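Side-chain contacts in CurH (Lyngbya majuscula, PDB 3KG7), which is the dehydratase domain of a curacin polyketide synthase module, probably removing water from a beta-hydroxyacyl intermediate to leave a double bond: residues C[168-173]-C[201-206]; C[234-239]-C[265-270]. All coordinates share one frame; numbering follows the deposited sequence.

Interaction 1 of 2, residues C[168-173]-C[201-206]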
ATOM      1  N   LEU C 168     -19.445  -1.205  24.898  1.00 85.19           N
ATOM      2  CA  LEU C 168     -20.128  -2.249  24.134  1.00 83.29           C
ATOM      3  C   LEU C 168     -21.597  -2.377  24.539  1.00 83.84           C
ATOM      4  O   LEU C 168     -22.370  -3.094  23.897  1.00 83.45           O
ATOM      5  CB  LEU C 168     -19.421  -3.600  24.317  1.00 81.89           C
ATOM      6  CG  LEU C 168     -18.336  -4.107  23.349  1.00 80.34           C
ATOM      7  CD1 LEU C 168     -18.912  -4.518  22.003  1.00 78.42           C
ATOM      8  CD2 LEU C 168     -17.207  -3.120  23.163  1.00 79.06           C
ATOM      9  N   GLN C 169     -21.980  -1.675  25.601  1.00 85.72           N
ATOM     10  CA  GLN C 169     -23.343  -1.752  26.127  1.00 87.33           C
ATOM     11  C   GLN C 169     -24.322  -0.926  25.300  1.00 87.52           C
ATOM     12  O   GLN C 169     -24.756   0.155  25.710  1.00 88.83           O
ATOM     13  CB  GLN C 169     -23.364  -1.356  27.599  1.00 87.24           C
ATOM     14  CG  GLN C 169     -22.894  -2.484  28.502  1.00 89.86           C
ATOM     15  CD  GLN C 169     -22.474  -2.014  29.873  1.00 91.80           C
ATOM     16  OE1 GLN C 169     -21.966  -0.905  30.038  1.00 93.74           O
ATOM     17  NE2 GLN C 169     -22.671  -2.865  30.870  1.00 92.67           N
ATOM     18  N   ALA C 170     -24.661  -1.459  24.128  1.00 86.65           N
ATOM     19  CA  ALA C 170     -25.512  -0.770  23.156  1.00 87.22           C
ATOM     20  C   ALA C 170     -26.965  -1.221  23.225  1.00 88.36           C
ATOM     21  O   ALA C 170     -27.828  -0.630  22.580  1.00 89.75           O
ATOM     22  CB  ALA C 170     -24.966  -0.966  21.739  1.00 86.19           C
ATOM     23  N   VAL C 171     -27.230  -2.268  24.000  1.00 86.26           N
ATOM     24  CA  VAL C 171     -28.573  -2.822  24.099  1.00 83.77           C
ATOM     25  C   VAL C 171     -29.393  -2.078  25.152  1.00 85.38           C
ATOM     26  O   VAL C 171     -29.241  -2.305  26.357  1.00 85.05           O
ATOM     27  CB  VAL C 171     -28.551  -4.332  24.401  1.00 83.19           C
ATOM     28  CG1 VAL C 171     -29.951  -4.906  24.320  1.00 81.04           C
ATOM     29  CG2 VAL C 171     -27.616  -5.057  23.442  1.00 83.18           C
ATOM     30  N   ARG C 172     -30.262  -1.189  24.680  1.00 86.55           N
ATOM     31  CA  ARG C 172     -31.126  -0.409  25.559  1.00 88.17           C
ATOM     32  C   ARG C 172     -32.243  -1.258  26.178  1.00 88.09           C
ATOM     33  O   ARG C 172     -32.506  -1.165  27.380  1.00 88.76           O
ATOM     34  CB  ARG C 172     -31.706   0.800  24.816  1.00 90.90           C
ATOM     35  CG  ARG C 172     -32.086   1.953  25.737  1.00 95.40           C
ATOM     36  CD  ARG C 172     -32.530   3.202  24.974  1.00 96.63           C
ATOM     37  NE  ARG C 172     -32.350   4.409  25.787  1.00100.94           N
ATOM     38  CZ  ARG C 172     -33.223   4.861  26.686  1.00102.02           C
ATOM     39  NH1 ARG C 172     -34.366   4.224  26.906  1.00102.54           N
ATOM     40  NH2 ARG C 172     -32.949   5.963  27.372  1.00102.51           N
ATOM     41  N   GLN C 173     -32.892  -2.081  25.356  1.00 88.55           N
ATOM     42  CA  GLN C 173     -33.996  -2.927  25.818  1.00 88.71           C
ATOM     43  C   GLN C 173     -34.080  -4.221  25.012  1.00 87.13           C
ATOM     44  O   GLN C 173     -33.764  -4.242  23.821  1.00 87.59           O
ATOM     45  CB  GLN C 173     -35.321  -2.159  25.741  1.00 89.90           C
ATOM     46  CG  GLN C 173     -36.438  -2.712  26.622  1.00 93.07           C
ATOM     47  CD  GLN C 173     -36.237  -2.418  28.098  1.00 95.24           C
ATOM     48  OE1 GLN C 173     -35.685  -1.380  28.467  1.00 96.95           O
ATOM     49  NE2 GLN C 173     -36.690  -3.332  28.951  1.00 95.44           N
ATOM     50  N   HIS C 201     -20.837   1.104  13.102  1.00 77.81           N
ATOM     51  CA  HIS C 201     -19.673   0.777  13.898  1.00 77.19           C
ATOM     52  C   HIS C 201     -19.695  -0.695  14.277  1.00 78.46           C
ATOM     53  O   HIS C 201     -20.771  -1.241  14.543  1.00 80.58           O
ATOM     54  CB  HIS C 201     -19.634   1.622  15.166  1.00 77.06           C
ATOM     55  CG  HIS C 201     -18.331   1.531  15.900  1.00 77.23           C
ATOM     56  ND1 HIS C 201     -18.094   0.589  16.881  1.00 74.35           N
ATOM     57  CD2 HIS C 201     -17.183   2.239  15.768  1.00 74.11           C
ATOM     58  CE1 HIS C 201     -16.861   0.733  17.333  1.00 75.24           C
ATOM     59  NE2 HIS C 201     -16.286   1.725  16.673  1.00 73.35           N
ATOM     60  N   PRO C 202     -18.509  -1.339  14.318  1.00 76.80           N
ATOM     61  CA  PRO C 202     -18.362  -2.712  14.800  1.00 76.89           C
ATOM     62  C   PRO C 202     -19.261  -3.059  15.991  1.00 78.80           C
ATOM     63  O   PRO C 202     -19.978  -4.055  15.946  1.00 81.34           O
ATOM     64  CB  PRO C 202     -16.903  -2.758  15.228  1.00 76.00           C
ATOM     65  CG  PRO C 202     -16.211  -1.858  14.256  1.00 74.55           C
ATOM     66  CD  PRO C 202     -17.210  -0.781  13.890  1.00 75.54           C
ATOM     67  N   VAL C 203     -19.240  -2.234  17.034  1.00 78.66           N
ATOM     68  CA  VAL C 203     -20.064  -2.472  18.226  1.00 77.16           C
ATOM     69  C   VAL C 203     -21.557  -2.576  17.898  1.00 79.30           C
ATOM     70  O   VAL C 203     -22.234  -3.512  18.330  1.00 82.49           O
ATOM     71  CB  VAL C 203     -19.811  -1.403  19.290  1.00 76.13           C
ATOM     72  CG1 VAL C 203     -20.850  -1.463  20.398  1.00 75.02           C
ATOM     73  CG2 VAL C 203     -18.395  -1.554  19.847  1.00 76.07           C
ATOM     74  N   LEU C 204     -22.059  -1.632  17.111  1.00 79.97           N
ATOM     75  CA  LEU C 204     -23.470  -1.614  16.740  1.00 80.65           C
ATOM     76  C   LEU C 204     -23.879  -2.843  15.939  1.00 81.64           C
ATOM     77  O   LEU C 204     -24.963  -3.390  16.157  1.00 82.05           O
ATOM     78  CB  LEU C 204     -23.794  -0.350  15.951  1.00 81.85           C
ATOM     79  CG  LEU C 204     -23.656   0.981  16.687  1.00 82.36           C
ATOM     80  CD1 LEU C 204     -23.602   2.132  15.666  1.00 84.34           C
ATOM     81  CD2 LEU C 204     -24.790   1.167  17.680  1.00 80.79           C
ATOM     82  N   ILE C 205     -23.032  -3.272  15.005  1.00 81.76           N
ATOM     83  CA  ILE C 205     -23.354  -4.485  14.253  1.00 82.42           C
ATOM     84  C   ILE C 205     -23.208  -5.709  15.155  1.00 83.79           C
ATOM     85  O   ILE C 205     -23.971  -6.667  15.027  1.00 86.54           O
ATOM     86  CB  ILE C 205     -22.624  -4.610  12.861  1.00 82.62           C
ATOM     87  CG1 ILE C 205     -23.225  -5.770  12.048  1.00 82.61           C
ATOM     88  CG2 ILE C 205     -21.105  -4.721  13.008  1.00 82.67           C
ATOM     89  CD1 ILE C 205     -22.732  -5.865  10.608  1.00 84.34           C
ATOM     90  N   ASP C 206     -22.281  -5.654  16.107  1.00 83.64           N
ATOM     91  CA  ASP C 206     -22.164  -6.762  17.046  1.00 82.94           C
ATOM     92  C   ASP C 206     -23.386  -6.902  17.920  1.00 82.53           C
ATOM     93  O   ASP C 206     -23.820  -8.013  18.192  1.00 86.24           O
ATOM     94  CB  ASP C 206     -20.938  -6.681  17.940  1.00 84.35           C
ATOM     95  CG  ASP C 206     -20.723  -7.971  18.684  1.00 87.41           C
ATOM     96  OD1 ASP C 206     -20.510  -8.996  17.997  1.00 88.36           O
ATOM     97  OD2 ASP C 206     -20.824  -7.981  19.934  1.00 89.66           O
TER

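Interaction 2 of 2, residues C[234-239]-C[265-270]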
HETATM    1  N   MSE C 234     -24.711 -10.154   4.316  1.00 85.81           N
HETATM    2  CA  MSE C 234     -25.035  -8.998   5.135  1.00 88.09           C
HETATM    3  C   MSE C 234     -25.288  -7.812   4.210  1.00 84.86           C
HETATM    4  O   MSE C 234     -24.438  -7.448   3.399  1.00 84.21           O
HETATM    5  CB  MSE C 234     -23.912  -8.697   6.134  1.00 96.49           C
HETATM    6  CG  MSE C 234     -24.383  -8.031   7.425  1.00102.11           C
HETATM    7 SE   MSE C 234     -24.339  -6.077   7.381  1.00112.97          SE
HETATM    8  CE  MSE C 234     -25.826  -5.624   8.565  1.00103.90           C
ATOM      9  N   THR C 235     -26.479  -7.236   4.307  1.00 82.13           N
ATOM     10  CA  THR C 235     -26.818  -6.068   3.500  1.00 80.55           C
ATOM     11  C   THR C 235     -27.129  -4.889   4.393  1.00 79.79           C
ATOM     12  O   THR C 235     -27.660  -5.058   5.495  1.00 80.45           O
ATOM     13  CB  THR C 235     -28.047  -6.303   2.620  1.00 80.00           C
ATOM     14  OG1 THR C 235     -29.210  -6.435   3.451  1.00 80.02           O
ATOM     15  CG2 THR C 235     -27.864  -7.549   1.763  1.00 80.45           C
ATOM     16  N   LEU C 236     -26.807  -3.697   3.913  1.00 78.07           N
ATOM     17  CA  LEU C 236     -27.180  -2.477   4.603  1.00 77.84           C
ATOM     18  C   LEU C 236     -27.500  -1.395   3.573  1.00 78.73           C
ATOM     19  O   LEU C 236     -26.686  -1.122   2.684  1.00 79.81           O
ATOM     20  CB  LEU C 236     -26.063  -2.039   5.554  1.00 77.57           C
ATOM     21  CG  LEU C 236     -26.353  -0.797   6.401  1.00 77.02           C
ATOM     22  CD1 LEU C 236     -27.539  -1.032   7.343  1.00 75.71           C
ATOM     23  CD2 LEU C 236     -25.113  -0.368   7.162  1.00 75.35           C
ATOM     24  N   SER C 237     -28.686  -0.798   3.687  1.00 78.17           N
ATOM     25  CA  SER C 237     -29.160   0.180   2.700  1.00 79.24           C
ATOM     26  C   SER C 237     -28.677   1.591   2.998  1.00 80.14           C
ATOM     27  O   SER C 237     -28.389   2.350   2.075  1.00 80.59           O
ATOM     28  CB  SER C 237     -30.683   0.195   2.608  1.00 78.82           C
ATOM     29  OG  SER C 237     -31.194  -1.110   2.446  1.00 83.73           O
ATOM     30  N   HIS C 238     -28.608   1.950   4.280  1.00 80.34           N
ATOM     31  CA  HIS C 238     -28.125   3.275   4.683  1.00 81.89           C
ATOM     32  C   HIS C 238     -27.533   3.241   6.094  1.00 81.35           C
ATOM     33  O   HIS C 238     -27.640   2.226   6.776  1.00 81.82           O
ATOM     34  CB  HIS C 238     -29.222   4.349   4.542  1.00 83.14           C
ATOM     35  CG  HIS C 238     -30.506   4.013   5.232  1.00 83.85           C
ATOM     36  ND1 HIS C 238     -30.661   4.102   6.598  1.00 85.12           N
ATOM     37  CD2 HIS C 238     -31.701   3.607   4.742  1.00 84.19           C
ATOM     38  CE1 HIS C 238     -31.893   3.754   6.921  1.00 86.32           C
ATOM     39  NE2 HIS C 238     -32.546   3.450   5.813  1.00 85.69           N
ATOM     40  N   PRO C 239     -26.890   4.344   6.529  1.00 80.11           N
ATOM     41  CA  PRO C 239     -26.281   4.355   7.848  1.00 79.17           C
ATOM     42  C   PRO C 239     -27.309   4.105   8.941  1.00 80.00           C
ATOM     43  O   PRO C 239     -28.478   4.476   8.784  1.00 80.06           O
ATOM     44  CB  PRO C 239     -25.739   5.779   7.969  1.00 78.73           C
ATOM     45  CG  PRO C 239     -25.566   6.235   6.585  1.00 79.49           C
ATOM     46  CD  PRO C 239     -26.694   5.629   5.836  1.00 78.59           C
ATOM     47  N   ILE C 265     -30.915 -11.983  11.250  1.00 79.51           N
ATOM     48  CA  ILE C 265     -31.284 -10.766  11.959  1.00 81.03           C
ATOM     49  C   ILE C 265     -31.718  -9.699  10.975  1.00 82.99           C
ATOM     50  O   ILE C 265     -31.013  -9.412  10.004  1.00 85.96           O
ATOM     51  CB  ILE C 265     -30.125 -10.216  12.836  1.00 80.30           C
ATOM     52  CG1 ILE C 265     -29.687 -11.248  13.879  1.00 78.52           C
ATOM     53  CG2 ILE C 265     -30.549  -8.933  13.543  1.00 79.22           C
ATOM     54  CD1 ILE C 265     -28.212 -11.412  13.974  1.00 76.70           C
ATOM     55  N   GLN C 266     -32.882  -9.112  11.234  1.00 83.80           N
ATOM     56  CA  GLN C 266     -33.377  -7.979  10.456  1.00 84.64           C
ATOM     57  C   GLN C 266     -33.111  -6.681  11.209  1.00 83.23           C
ATOM     58  O   GLN C 266     -33.442  -6.554  12.387  1.00 83.05           O
ATOM     59  CB  GLN C 266     -34.876  -8.108  10.166  1.00 87.09           C
ATOM     60  CG  GLN C 266     -35.362  -9.526   9.853  1.00 91.14           C
ATOM     61  CD  GLN C 266     -34.872 -10.076   8.513  1.00 93.08           C
ATOM     62  OE1 GLN C 266     -34.891 -11.289   8.295  1.00 92.90           O
ATOM     63  NE2 GLN C 266     -34.439  -9.191   7.616  1.00 93.18           N
ATOM     64  N   LEU C 267     -32.498  -5.720  10.526  1.00 82.00           N
ATOM     65  CA  LEU C 267     -32.284  -4.398  11.103  1.00 81.28           C
ATOM     66  C   LEU C 267     -33.452  -3.488  10.738  1.00 83.17           C
ATOM     67  O   LEU C 267     -33.742  -3.282   9.555  1.00 84.45           O
ATOM     68  CB  LEU C 267     -30.953  -3.799  10.639  1.00 79.58           C
ATOM     69  CG  LEU C 267     -29.664  -4.282  11.313  1.00 78.98           C
ATOM     70  CD1 LEU C 267     -29.255  -5.677  10.846  1.00 77.56           C
ATOM     71  CD2 LEU C 267     -28.539  -3.276  11.059  1.00 79.09           C
ATOM     72  N   LEU C 268     -34.128  -2.971  11.763  1.00 82.84           N
ATOM     73  CA  LEU C 268     -35.305  -2.117  11.593  1.00 82.94           C
ATOM     74  C   LEU C 268     -35.052  -0.740  12.187  1.00 84.80           C
ATOM     75  O   LEU C 268     -34.524  -0.635  13.294  1.00 85.83           O
ATOM     76  CB  LEU C 268     -36.520  -2.735  12.285  1.00 82.46           C
ATOM     77  CG  LEU C 268     -36.978  -4.158  11.952  1.00 81.77           C
ATOM     78  CD1 LEU C 268     -37.692  -4.744  13.144  1.00 80.64           C
ATOM     79  CD2 LEU C 268     -37.880  -4.186  10.730  1.00 81.57           C
ATOM     80  N   ASP C 269     -35.438   0.312  11.461  1.00 85.99           N
ATOM     81  CA  ASP C 269     -35.256   1.692  11.944  1.00 87.89           C
ATOM     82  C   ASP C 269     -36.280   2.101  13.026  1.00 89.08           C
ATOM     83  O   ASP C 269     -37.017   1.254  13.551  1.00 89.24           O
ATOM     84  CB  ASP C 269     -35.195   2.708  10.778  1.00 88.82           C
ATOM     85  CG  ASP C 269     -36.493   2.780   9.954  1.00 89.71           C
ATOM     86  OD1 ASP C 269     -36.402   3.114   8.752  1.00 90.22           O
ATOM     87  OD2 ASP C 269     -37.595   2.534  10.486  1.00 89.97           O
ATOM     88  N   GLU C 270     -36.307   3.397  13.350  1.00 89.69           N
ATOM     89  CA  GLU C 270     -37.193   3.964  14.380  1.00 90.63           C
ATOM     90  C   GLU C 270     -38.679   3.671  14.135  1.00 89.90           C
ATOM     91  O   GLU C 270     -39.436   3.432  15.084  1.00 89.12           O
ATOM     92  CB  GLU C 270     -36.978   5.484  14.485  1.00 92.93           C
ATOM     93  CG  GLU C 270     -37.501   6.135  15.783  1.00 95.90           C
ATOM     94  CD  GLU C 270     -36.487   6.117  16.932  1.00 97.84           C
ATOM     95  OE1 GLU C 270     -35.268   6.239  16.660  1.00 99.55           O
ATOM     96  OE2 GLU C 270     -36.909   5.998  18.108  1.00 96.90           O
TER

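Interaction 1 of 2, residues C[168-173]-C[201-206]
The loop that holds Leu-168 and Ala-170 runs past the first turn of helix 202-207, with the CA atoms of Leu-168 and Val-203 5.9 Å apart, before the chain enters strand 171-176. The side chain of Val-203 points from the helix toward the loop, and its two methyls do different work. CG2 faces the fork of Leu-168, 3.7 Å from CD1 and 3.9 Å from CD2 of that residue. CG1, set anti to the backbone N (chi1 168°), lies against both the CA of Leu-168, at 3.9 Å, and its CD1, at 4.0 Å, and also looks toward Ala-170, whose CB is 4.4 Å away. Val-203 and Ala-170 both aim at the other segment from the first side-chain bond, while Leu-168 reaches in with its end.

Polyketide synthase dehydratases have a double hotdog fold, and the helix turn here packs against helix 52-62 through Pro-202, Ile-205 and Asp-206. His-201 is its N-cap: ND1 accepts from the backbone N of Val-203 at 3.1 Å, with an N-H...N angle of 159° and the donor tilted 26° from the ring plane. This bond ties up the N-H of the residue whose methyls make the contact, and the imidazole also meets Trp-37 edge-to-face. Were Val-203 replaced by glycine, both methyls of Leu-168 and the CB of Ala-170 would probably lose this apolar partner, leaving a gap between loop and helix. One turn on, OD2 of Asp-206 comes within 4.5 Å of Leu-168 CD1, a marginal approach. Asp-206 also touches His-41, an arrangement consistent with the histidine-aspartate pair of dehydratase active sites; Leu-168 packs on the same histidine, while its carbonyl oxygen accepts a hydrogen bond from Arg-210.

Interaction 2 of 2, residues C[234-239]-C[265-270]
Met-234, modelled as selenomethionine, starts with CG anti to the backbone N (chi1 -151°), then bends at chi2 and chi3 and brings its terminal methyl CE to 4.1 Å from CD1 of Leu-267. Leu-267 meets it with CG beside its own backbone N (chi1 -79°), and the two side chains cross at about a right angle. Its other methyl, CD2, turns to Leu-236, whose CD1 lies 4.5 Å off, so one leucine serves two residues of strand 225-236 with separate branches. The contact is purely apolar and buried. Beyond the strand, His-238 folds back on its own loop: ND1 donates to the carbonyl oxygen of Pro-239 at 3.1 Å, the acceptor lying close to the ring plane. The CA atoms of Leu-236 and Leu-267 are 8.5 Å apart because strands 225-236 and 260-268 are not direct neighbours; strand 274-286 runs between them, and its Phe-275 touches both leucines. On the other side of strand 225-236, Met-234 and Leu-236 are backbone-bonded to Val-68 and Ala-66, while the Met-234 side chain also rests on Ile-55 and Leu-59 of helix 52-62.

Interactions 1 and 2 follow one another along the chain, the first closing at helix 202-207 before the second opens at the end of strand 225-236. Their centres lie about 14 Å apart, yet they meet directly where Ile-205 CD1 packs on the selenium of Met-234, 3.6 Å away. Helix 52-62 touches both: Ile-205 and Asp-206 lean on its start, Met-234 further along. Interaction 1 packs the helix turn on the loop before strand 171-176, and interaction 2 joins two strands on either side of strand 274-286. Through Ile-205, Met-234 and helix 52-62 the two contacts adjoin in the interior of this double hotdog domain.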